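Local structure of glutamine synthetase (Streptomyces coelicolor, 4BAX) at residues F133-Q137 with G138-C142; P190-V193 with S194-W198; N234-K238 with A239-G243; E256-K259 with P260-V264. The protein belongs to the glutamine synthetase family, pairing a beta-grasp domain with a larger catalytic domain in a ring-forming, ten-chain assembly. All blocks are in the same frame, centred on the assembly; numbering follows the deposited sequence.

Contact 1 of 4, residues F133-Q137 with G138-C142; sequences FPAAQ and GGYYC
In the surface loop between strand 124-125 and helix 152-164 of the catalytic domain, the chain arches so that the Tyr140 side chain reaches the backbone of Ala135. Neither 133-137 nor 138-142 holds a regular helix or strand, and the closure is made by a side chain and a water. Tyr140 OH donates to Ala135 O at 2.5 Å, coming from above the carbonyl plane, with a C=O...donor angle of 117°. Ala135 O lies at the edge of the phenol ring, in its plane. With CG beside the backbone N (chi1 -43°), the ring extends back along the loop; its CE2 passes Gln137 CA at 3.8 Å, also at the edge. Pro134 crosses the phenol at about a right angle, CB 3.6 Å from Tyr140 OH. The amide end of Gln137 turns elsewhere, OE1 accepting from Asn227 N. A second subunit also meets the loop: Arg21 of that neighbouring subunit donates from NH1 to both Gly138 O and Tyr141 O. A water bridges the arch, donating to Ala136 O at 3.1 Å and accepting from Gly139 N at 2.9 Å, its oxygen above one face of the Tyr140 ring but displaced toward the rim.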
loop_
_atom_site.group_PDB
_atom_site.type_symbol
_atom_site.label_atom_id
_atom_site.label_comp_id
_atom_site.label_asym_id
_atom_site.label_seq_id
_atom_site.Cartn_x
_atom_site.Cartn_y
_atom_site.Cartn_z
ATOM N N PHE A 133 9.172 -8.546 -19.078
ATOM C CA PHE A 133 10.283 -9.407 -19.365
ATOM C C PHE A 133 11.568 -8.799 -18.834
ATOM O O PHE A 133 11.725 -7.574 -18.799
ATOM C CB PHE A 133 10.395 -9.549 -20.875
ATOM C CG PHE A 133 9.302 -10.396 -21.467
ATOM C CD1 PHE A 133 9.343 -11.785 -21.364
ATOM C CD2 PHE A 133 8.205 -9.801 -22.086
ATOM C CE1 PHE A 133 8.326 -12.561 -21.900
ATOM C CE2 PHE A 133 7.184 -10.575 -22.622
ATOM C CZ PHE A 133 7.240 -11.954 -22.526
ATOM N N PRO A 134 12.500 -9.665 -18.419
ATOM C CA PRO A 134 13.809 -9.158 -18.014
ATOM C C PRO A 134 14.658 -8.981 -19.267
ATOM O O PRO A 134 14.178 -9.291 -20.363
ATOM C CB PRO A 134 14.368 -10.297 -17.150
ATOM C CG PRO A 134 13.702 -11.532 -17.687
ATOM C CD PRO A 134 12.328 -11.101 -18.118
ATOM N N ALA A 135 15.902 -8.545 -19.114
ATOM C CA ALA A 135 16.779 -8.405 -20.260
ATOM C C ALA A 135 16.980 -9.790 -20.879
ATOM O O ALA A 135 16.785 -10.824 -20.212
ATOM C CB ALA A 135 18.104 -7.823 -19.826
ATOM N N ALA A 136 17.362 -9.807 -22.155
ATOM C CA ALA A 136 17.481 -11.053 -22.900
ATOM C C ALA A 136 18.603 -11.881 -22.312
ATOM O O ALA A 136 19.445 -11.379 -21.571
ATOM C CB ALA A 136 17.747 -10.771 -24.379
ATOM N N GLN A 137 18.601 -13.158 -22.643
ATOM C CA GLN A 137 19.529 -14.107 -22.055
ATOM C C GLN A 137 20.972 -13.790 -22.456
ATOM O O GLN A 137 21.197 -13.161 -23.512
ATOM C CB GLN A 137 19.140 -15.533 -22.432
ATOM C CG GLN A 137 17.853 -15.951 -21.751
ATOM C CD GLN A 137 17.296 -17.231 -22.313
ATOM O OE1 GLN A 137 16.426 -17.867 -21.704
ATOM N NE2 GLN A 137 17.793 -17.623 -23.484
ATOM N N GLY A 138 21.920 -14.183 -21.595
ATOM C CA GLY A 138 23.339 -13.981 -21.829
ATOM C C GLY A 138 24.139 -13.813 -20.550
ATOM O O GLY A 138 25.196 -14.435 -20.401
ATOM N N GLY A 139 23.612 -13.035 -19.604
ATOM C CA GLY A 139 24.285 -12.794 -18.342
ATOM C C GLY A 139 23.832 -13.643 -17.161
ATOM O O GLY A 139 24.418 -13.531 -16.090
ATOM N N TYR A 140 22.761 -14.419 -17.320
ATOM C CA TYR A 140 22.262 -15.291 -16.236
ATOM C C TYR A 140 23.078 -16.569 -15.974
ATOM O O TYR A 140 23.250 -17.005 -14.839
ATOM C CB TYR A 140 20.762 -15.602 -16.393
ATOM C CG TYR A 140 19.970 -14.372 -16.776
ATOM C CD1 TYR A 140 19.758 -13.342 -15.858
ATOM C CD2 TYR A 140 19.450 -14.228 -18.061
ATOM C CE1 TYR A 140 19.056 -12.187 -16.231
ATOM C CE2 TYR A 140 18.749 -13.089 -18.439
ATOM C CZ TYR A 140 18.545 -12.071 -17.525
ATOM O OH TYR A 140 17.835 -10.948 -17.939
ATOM N N TYR A 141 23.606 -17.148 -17.037
ATOM C CA TYR A 141 24.186 -18.478 -16.963
ATOM C C TYR A 141 25.521 -18.466 -16.200
ATOM O O TYR A 141 26.471 -17.774 -16.601
ATOM C CB TYR A 141 24.369 -18.988 -18.390
ATOM C CG TYR A 141 25.167 -20.248 -18.559
ATOM C CD1 TYR A 141 24.567 -21.496 -18.416
ATOM C CD2 TYR A 141 26.502 -20.200 -18.890
ATOM C CE1 TYR A 141 25.294 -22.668 -18.593
ATOM C CE2 TYR A 141 27.237 -21.365 -19.071
ATOM C CZ TYR A 141 26.627 -22.596 -18.924
ATOM O OH TYR A 141 27.364 -23.747 -19.104
ATOM N N CYS A 142 25.572 -19.233 -15.102
ATOM C CA CYS A 142 26.749 -19.269 -14.226
ATOM C C CYS A 142 27.061 -17.855 -13.726
ATOM O O CYS A 142 28.230 -17.518 -13.479
ATOM C CB CYS A 142 27.974 -19.886 -14.926
ATOM S SG CYS A 142 27.869 -21.642 -15.314
HETATM O O HOH W 1 21.477 -11.094 -19.244
#

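Contact 2 of 4, residues P190-V193 with S194-W198; sequences PLEV and SDQLW
Ser194 and Pro190 meet in the first turn of helix 190-210, where one carbonyl oxygen takes two bonds from one residue. Ser194 N donates to Pro190 O at 3.1 Å, the usual i to i+4 bond, and Ser194 OG donates to the same oxygen at 3.0 Å. The hydroxyl can do so because it lies beside its own backbone N (chi1 -73°), which turns it back toward the preceding turn; the two donors approach from opposite faces of the carbonyl plane. Helical bonds continue in sequence from Asp195 N to Leu191 O, from Gln196 N to Glu192 O and from Leu197 N to Val193 O.

One turn apart, Glu192 and Gln196 add a side-chain link. Glu192 is bent at chi2 (70°), and its OE2 accepts a weak bond from Gln196 NE2 at 3.3 Å, with the carboxylate and amide planes 76° apart. The other end of that amide is held from outside: Gln196 OE1 accepts from Gly168 N. Asp195 is likewise engaged beyond the turn, OD1 with Tyr324 OH and OD2 in a salt bridge with Arg94, a pairing that would probably favour its ionised form.

The helix is packed on several sides. Val193 and Leu197 rest on strands 110-121 and 180-188, Leu191 lies against helix 94-103, and Ser194, Leu197 and Trp198 touch Pro323 at the start of helix 323-341.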
loop_
_atom_site.group_PDB
_atom_site.type_symbol
_atom_site.label_atom_id
_atom_site.label_comp_id
_atom_site.label_asym_id
_atom_site.label_seq_id
_atom_site.Cartn_x
_atom_site.Cartn_y
_atom_site.Cartn_z
ATOM N N PRO A 190 21.407 -47.582 -12.354
ATOM C CA PRO A 190 20.096 -47.068 -12.801
ATOM C C PRO A 190 19.058 -46.931 -11.683
ATOM O O PRO A 190 18.422 -45.881 -11.553
ATOM C CB PRO A 190 19.629 -48.124 -13.817
ATOM C CG PRO A 190 20.882 -48.763 -14.322
ATOM C CD PRO A 190 21.888 -48.703 -13.190
ATOM N N LEU A 191 18.932 -47.953 -10.844
ATOM C CA LEU A 191 17.993 -47.861 -9.734
ATOM C C LEU A 191 18.423 -46.834 -8.700
ATOM O O LEU A 191 17.604 -46.055 -8.205
ATOM C CB LEU A 191 17.759 -49.234 -9.085
ATOM C CG LEU A 191 16.937 -50.209 -9.936
ATOM C CD1 LEU A 191 17.158 -51.660 -9.507
ATOM C CD2 LEU A 191 15.451 -49.848 -9.863
ATOM N N GLU A 192 19.717 -46.812 -8.399
ATOM C CA GLU A 192 20.229 -45.882 -7.410
ATOM C C GLU A 192 20.113 -44.415 -7.891
ATOM O O GLU A 192 19.722 -43.520 -7.129
ATOM C CB GLU A 192 21.665 -46.246 -7.001
ATOM C CG GLU A 192 22.165 -45.534 -5.737
ATOM C CD GLU A 192 21.492 -45.991 -4.430
ATOM O OE1 GLU A 192 20.626 -46.899 -4.463
ATOM O OE2 GLU A 192 21.807 -45.402 -3.364
ATOM N N VAL A 193 20.424 -44.175 -9.158
ATOM C CA VAL A 193 20.321 -42.826 -9.696
ATOM C C VAL A 193 18.892 -42.294 -9.742
ATOM O O VAL A 193 18.645 -41.115 -9.449
ATOM C CB VAL A 193 21.010 -42.696 -11.080
ATOM C CG1 VAL A 193 20.107 -43.189 -12.220
ATOM C CG2 VAL A 193 21.490 -41.263 -11.300
ATOM N N SER A 194 17.960 -43.192 -10.060
ATOM C CA SER A 194 16.554 -42.864 -10.195
ATOM C C SER A 194 15.926 -42.573 -8.854
ATOM O O SER A 194 15.162 -41.607 -8.709
ATOM C CB SER A 194 15.812 -44.018 -10.880
ATOM O OG SER A 194 16.089 -44.119 -12.267
ATOM N N ASP A 195 16.283 -43.397 -7.874
ATOM C CA ASP A 195 15.790 -43.252 -6.517
ATOM C C ASP A 195 16.279 -41.939 -5.921
ATOM O O ASP A 195 15.485 -41.206 -5.314
ATOM C CB ASP A 195 16.242 -44.423 -5.640
ATOM C CG ASP A 195 15.485 -45.713 -5.953
ATOM O OD1 ASP A 195 14.384 -45.637 -6.550
ATOM O OD2 ASP A 195 15.987 -46.812 -5.616
ATOM N N GLN A 196 17.566 -41.623 -6.109
ATOM C CA GLN A 196 18.147 -40.411 -5.510
ATOM C C GLN A 196 17.571 -39.125 -6.124
ATOM O O GLN A 196 17.256 -38.176 -5.403
ATOM C CB GLN A 196 19.687 -40.421 -5.612
ATOM C CG GLN A 196 20.402 -41.537 -4.829
ATOM C CD GLN A 196 21.897 -41.268 -4.577
ATOM O OE1 GLN A 196 22.394 -40.172 -4.835
ATOM N NE2 GLN A 196 22.608 -42.270 -4.036
ATOM N N LEU A 197 17.349 -39.147 -7.438
ATOM C CA LEU A 197 16.785 -38.013 -8.169
ATOM C C LEU A 197 15.356 -37.671 -7.712
ATOM O O LEU A 197 14.994 -36.474 -7.572
ATOM C CB LEU A 197 16.816 -38.283 -9.682
ATOM C CG LEU A 197 16.209 -37.178 -10.562
ATOM C CD1 LEU A 197 16.840 -35.817 -10.249
ATOM C CD2 LEU A 197 16.353 -37.481 -12.055
ATOM N N TRP A 198 14.551 -38.714 -7.475
ATOM C CA TRP A 198 13.188 -38.507 -6.992
ATOM C C TRP A 198 13.202 -37.865 -5.617
ATOM O O TRP A 198 12.449 -36.919 -5.335
ATOM C CB TRP A 198 12.400 -39.826 -6.950
ATOM C CG TRP A 198 11.673 -40.097 -8.225
ATOM C CD1 TRP A 198 11.806 -41.199 -9.049
ATOM C CD2 TRP A 198 10.750 -39.228 -8.871
ATOM N NE1 TRP A 198 10.980 -41.073 -10.148
ATOM C CE2 TRP A 198 10.325 -39.870 -10.066
ATOM C CE3 TRP A 198 10.217 -37.970 -8.551
ATOM C CZ2 TRP A 198 9.392 -39.287 -10.937
ATOM C CZ3 TRP A 198 9.295 -37.392 -9.422
ATOM C CH2 TRP A 198 8.891 -38.054 -10.594
#

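Contact 3 of 4, residues N234-K238 with A239-G243; sequences NFSTK and AMREG
A side-chain N-cap opens helix 238-242 directly after strand 231-236: Thr237 OG1 accepts from Met240 N at 3.2 Å, with an N-H...acceptor angle of 157°. Its chi1 of 59° puts OG1 between the backbone N and the carbonyl carbon, facing the amide it caps. Thr237 O is used as well, by Arg241 N at 2.9 Å.

Met240 turns back toward the end of the strand. Its SD comes within 3.6 Å of Phe235 CE2 and lies 4.5 Å from the ring centroid, 47° off the ring normal, an oblique Met-aromatic contact in which the two side chains cross at about a right angle. This strand-to-helix corner belongs to the catalytic domain's mixed sheet: strand 231-236 pairs with strands 110-121 and 312-314, while Met240 also packs on Leu338 of helix 323-341 and on helix 244-253.

Arg241 folds over the corner from the other flank, its chain bent at chi3. NH1 donates to Ser236 OG, modelled very short, so its exact length is doubtful; that oxygen sits at the edge of the guanidinium near its plane, while Thr237 C and Lys238 N lie over one face. NH2 has a further acceptor, Glu108 O, just before strand 110-121. Around the first helical turn, Lys238 crosses Glu242 obliquely, and NZ forms a salt bridge with Glu242 OE1 at 3.3 Å, weak as a hydrogen bond.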
loop_
_atom_site.group_PDB
_atom_site.type_symbol
_atom_site.label_atom_id
_atom_site.label_comp_id
_atom_site.label_asym_id
_atom_site.label_seq_id
_atom_site.Cartn_x
_atom_site.Cartn_y
_atom_site.Cartn_z
ATOM N N ASN A 234 23.611 -38.911 -18.959
ATOM C CA ASN A 234 24.920 -39.444 -19.285
ATOM C C ASN A 234 24.920 -40.937 -19.029
ATOM O O ASN A 234 24.504 -41.403 -17.961
ATOM C CB ASN A 234 25.998 -38.768 -18.433
ATOM C CG ASN A 234 26.011 -37.257 -18.605
ATOM O OD1 ASN A 234 26.159 -36.736 -19.720
ATOM N ND2 ASN A 234 25.816 -36.542 -17.498
ATOM N N PHE A 235 25.394 -41.679 -20.021
ATOM C CA PHE A 235 25.302 -43.124 -19.975
ATOM C C PHE A 235 26.534 -43.846 -20.494
ATOM O O PHE A 235 27.098 -43.455 -21.524
ATOM C CB PHE A 235 24.074 -43.572 -20.750
ATOM C CG PHE A 235 24.084 -45.016 -21.091
ATOM C CD1 PHE A 235 23.808 -45.969 -20.134
ATOM C CD2 PHE A 235 24.399 -45.426 -22.383
ATOM C CE1 PHE A 235 23.814 -47.310 -20.459
ATOM C CE2 PHE A 235 24.414 -46.771 -22.713
ATOM C CZ PHE A 235 24.118 -47.714 -21.751
ATOM N N SER A 236 26.917 -44.916 -19.800
ATOM C CA SER A 236 28.017 -45.772 -20.240
ATOM C C SER A 236 27.853 -47.181 -19.683
ATOM O O SER A 236 27.161 -47.410 -18.689
ATOM C CB SER A 236 29.399 -45.197 -19.841
ATOM O OG SER A 236 29.703 -45.389 -18.454
ATOM N N THR A 237 28.544 -48.110 -20.330
ATOM C CA THR A 237 28.644 -49.479 -19.875
ATOM C C THR A 237 30.136 -49.695 -19.710
ATOM O O THR A 237 30.917 -48.825 -20.103
ATOM C CB THR A 237 28.116 -50.478 -20.919
ATOM O OG1 THR A 237 28.868 -50.333 -22.140
ATOM C CG2 THR A 237 26.605 -50.289 -21.169
ATOM N N LYS A 238 30.535 -50.843 -19.156
ATOM C CA LYS A 238 31.950 -51.133 -18.920
ATOM C C LYS A 238 32.706 -51.077 -20.257
ATOM O O LYS A 238 33.799 -50.495 -20.344
ATOM C CB LYS A 238 32.109 -52.504 -18.272
ATOM C CG LYS A 238 33.521 -52.835 -17.800
ATOM C CD LYS A 238 33.626 -54.284 -17.280
ATOM C CE LYS A 238 33.289 -55.318 -18.372
ATOM N NZ LYS A 238 34.319 -55.471 -19.458
ATOM N N ALA A 239 32.088 -51.644 -21.296
ATOM C CA ALA A 239 32.645 -51.632 -22.645
ATOM C C ALA A 239 32.804 -50.215 -23.210
ATOM O O ALA A 239 33.820 -49.886 -23.834
ATOM C CB ALA A 239 31.782 -52.479 -23.577
ATOM N N MET A 240 31.818 -49.368 -22.969
ATOM C CA MET A 240 31.886 -47.987 -23.427
ATOM C C MET A 240 33.008 -47.216 -22.718
ATOM O O MET A 240 33.701 -46.398 -23.318
ATOM C CB MET A 240 30.538 -47.302 -23.240
ATOM C CG MET A 240 29.483 -47.849 -24.185
ATOM S SD MET A 240 27.816 -47.337 -23.735
ATOM C CE MET A 240 27.864 -45.602 -24.253
ATOM N N ARG A 241 33.181 -47.479 -21.429
ATOM C CA ARG A 241 34.283 -46.882 -20.682
ATOM C C ARG A 241 35.643 -47.421 -21.132
ATOM O O ARG A 241 36.674 -46.769 -20.959
ATOM C CB ARG A 241 34.101 -47.025 -19.170
ATOM C CG ARG A 241 32.727 -46.657 -18.671
ATOM C CD ARG A 241 32.644 -46.702 -17.151
ATOM N NE ARG A 241 32.118 -47.998 -16.698
ATOM C CZ ARG A 241 30.831 -48.359 -16.756
ATOM N NH1 ARG A 241 29.910 -47.534 -17.285
ATOM N NH2 ARG A 241 30.461 -49.558 -16.310
ATOM N N GLU A 242 35.635 -48.641 -21.663
ATOM C CA GLU A 242 36.846 -49.251 -22.203
ATOM C C GLU A 242 37.233 -48.873 -23.638
ATOM O O GLU A 242 38.420 -48.706 -23.921
ATOM C CB GLU A 242 36.850 -50.779 -21.982
ATOM C CG GLU A 242 37.316 -51.139 -20.551
ATOM C CD GLU A 242 36.815 -52.492 -20.043
ATOM O OE1 GLU A 242 36.468 -53.365 -20.867
ATOM O OE2 GLU A 242 36.754 -52.686 -18.807
ATOM N N GLY A 243 36.259 -48.766 -24.543
ATOM C CA GLY A 243 36.578 -48.556 -25.949
ATOM C C GLY A 243 35.551 -47.793 -26.770
ATOM O O GLY A 243 34.368 -47.734 -26.430
#

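Contact 4 of 4, residues E256-K259 with P260-V264; sequences EGSK and PMDHV
Asp262 faces Ser258 across the start of helix 259-264, whose N-cap position, Ser258, is the third residue of a type II' beta turn running from Glu256 to Lys259. From CB outward, the Asp262 side chain stays close to Ser258. CB lies 3.2 Å from Ser258 O, and CG lies 3.0 Å from the same carbonyl oxygen. At the tip, OD1 lies 3.3 Å from Ser258 O, two acceptors with no bond between them, whereas OD2 accepts from Ser258 OG at 2.9 Å, the hydroxyl coming from above the carboxylate plane, 45° out of it. A chi1 of -78° sets CG opposite the carbonyl carbon and turns the carboxylate back to Ser258; its location at a helix N-terminus would probably favour the charged form. Lys259 NZ is also nearby, though beyond salt-bridge distance. The backbone joins the same two residues, Asp262 N donating to Ser258 O at 2.7 Å, an i to i+4 helical bond.

One residue on, His263 bonds at both ring nitrogens to residues outside the turn, NE2 with Thr333 OG1 of helix 323-341 and ND1 with Tyr267 OH, which fixes the imidazole's rotation. Pro260 meets the turn with its CD, 3.4 Å from Glu256 O. His263 N completes the next helical bond to Lys259 O at 3.0 Å, with an N-H...acceptor angle of 165°.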
loop_
_atom_site.group_PDB
_atom_site.type_symbol
_atom_site.label_atom_id
_atom_site.label_comp_id
_atom_site.label_asym_id
_atom_site.label_seq_id
_atom_site.Cartn_x
_atom_site.Cartn_y
_atom_site.Cartn_z
ATOM N N GLU A 256 18.024 -46.293 -34.577
ATOM C CA GLU A 256 17.430 -47.385 -35.347
ATOM C C GLU A 256 15.922 -47.561 -35.141
ATOM O O GLU A 256 15.395 -47.300 -34.058
ATOM C CB GLU A 256 18.152 -48.705 -35.020
ATOM C CG GLU A 256 19.558 -48.782 -35.639
ATOM C CD GLU A 256 20.348 -50.013 -35.203
ATOM O OE1 GLU A 256 19.784 -50.849 -34.467
ATOM O OE2 GLU A 256 21.533 -50.140 -35.597
ATOM N N GLY A 257 15.239 -47.950 -36.216
ATOM C CA GLY A 257 13.847 -48.362 -36.146
ATOM C C GLY A 257 12.913 -47.339 -35.547
ATOM O O GLY A 257 12.864 -46.186 -35.979
ATOM N N SER A 258 12.177 -47.768 -34.531
ATOM C CA SER A 258 11.225 -46.911 -33.873
ATOM C C SER A 258 11.785 -46.337 -32.564
ATOM O O SER A 258 11.068 -45.646 -31.823
ATOM C CB SER A 258 9.943 -47.692 -33.593
ATOM O OG SER A 258 10.229 -48.791 -32.740
ATOM N N LYS A 259 13.070 -46.587 -32.301
ATOM C CA LYS A 259 13.705 -46.170 -31.041
ATOM C C LYS A 259 13.675 -44.651 -30.805
ATOM O O LYS A 259 13.506 -44.204 -29.668
ATOM C CB LYS A 259 15.148 -46.688 -30.951
ATOM C CG LYS A 259 15.272 -48.201 -31.061
ATOM C CD LYS A 259 14.531 -48.946 -29.967
ATOM C CE LYS A 259 14.796 -50.441 -30.090
ATOM N NZ LYS A 259 13.684 -51.216 -29.520
ATOM N N PRO A 260 13.843 -43.843 -31.875
ATOM C CA PRO A 260 13.763 -42.391 -31.608
ATOM C C PRO A 260 12.393 -41.950 -31.088
ATOM O O PRO A 260 12.298 -41.284 -30.038
ATOM C CB PRO A 260 14.029 -41.782 -32.989
ATOM C CG PRO A 260 14.946 -42.807 -33.647
ATOM C CD PRO A 260 14.362 -44.125 -33.234
ATOM N N MET A 261 11.336 -42.397 -31.768
ATOM C CA MET A 261 9.987 -42.101 -31.312
ATOM C C MET A 261 9.638 -42.798 -30.003
ATOM O O MET A 261 9.010 -42.197 -29.136
ATOM C CB MET A 261 8.969 -42.465 -32.403
ATOM C CG MET A 261 8.390 -41.294 -33.191
ATOM S SD MET A 261 9.238 -39.721 -32.971
ATOM C CE MET A 261 8.234 -39.025 -31.655
ATOM N N ASP A 262 10.140 -44.017 -29.824
ATOM C CA ASP A 262 9.898 -44.787 -28.610
ATOM C C ASP A 262 10.427 -44.057 -27.372
ATOM O O ASP A 262 9.742 -43.979 -26.346
ATOM C CB ASP A 262 10.573 -46.153 -28.713
ATOM C CG ASP A 262 9.799 -47.127 -29.581
ATOM O OD1 ASP A 262 8.628 -46.829 -29.935
ATOM O OD2 ASP A 262 10.358 -48.199 -29.892
ATOM N N HIS A 263 11.646 -43.517 -27.479
ATOM C CA HIS A 263 12.232 -42.728 -26.393
ATOM C C HIS A 263 11.525 -41.381 -26.239
ATOM O O HIS A 263 11.091 -41.000 -25.144
ATOM C CB HIS A 263 13.734 -42.508 -26.618
ATOM C CG HIS A 263 14.568 -43.733 -26.414
ATOM N ND1 HIS A 263 15.657 -43.756 -25.568
ATOM C CD2 HIS A 263 14.489 -44.968 -26.964
ATOM C CE1 HIS A 263 16.200 -44.960 -25.591
ATOM N NE2 HIS A 263 15.512 -45.714 -26.432
ATOM N N VAL A 264 11.397 -40.665 -27.350
ATOM C CA VAL A 264 10.898 -39.306 -27.306
ATOM C C VAL A 264 9.482 -39.250 -26.756
ATOM O O VAL A 264 9.142 -38.369 -25.945
ATOM C CB VAL A 264 11.010 -38.630 -28.683
ATOM C CG1 VAL A 264 10.025 -37.463 -28.815
ATOM C CG2 VAL A 264 12.463 -38.183 -28.967
#

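How the contacts relate
Along the chain the four contacts come in numerical order without overlap, all within the range of the catalytic domain family. Contact 1 stands apart in a surface loop, its centre about 32 Å from that of contact 2 and 36 Å from that of contact 3, and it is the one that meets other subunits. Contacts 2, 3 and 4 lie closer together, with centres 19 to 23 Å apart and nearest atoms about 7 Å (2 and 3), 9 Å (3 and 4) and 13 Å (2 and 4) apart. All three pack on helix 323-341, and contacts 2 and 3 also share strand 110-121, so this late helix joins parts of the domain well separated in sequence.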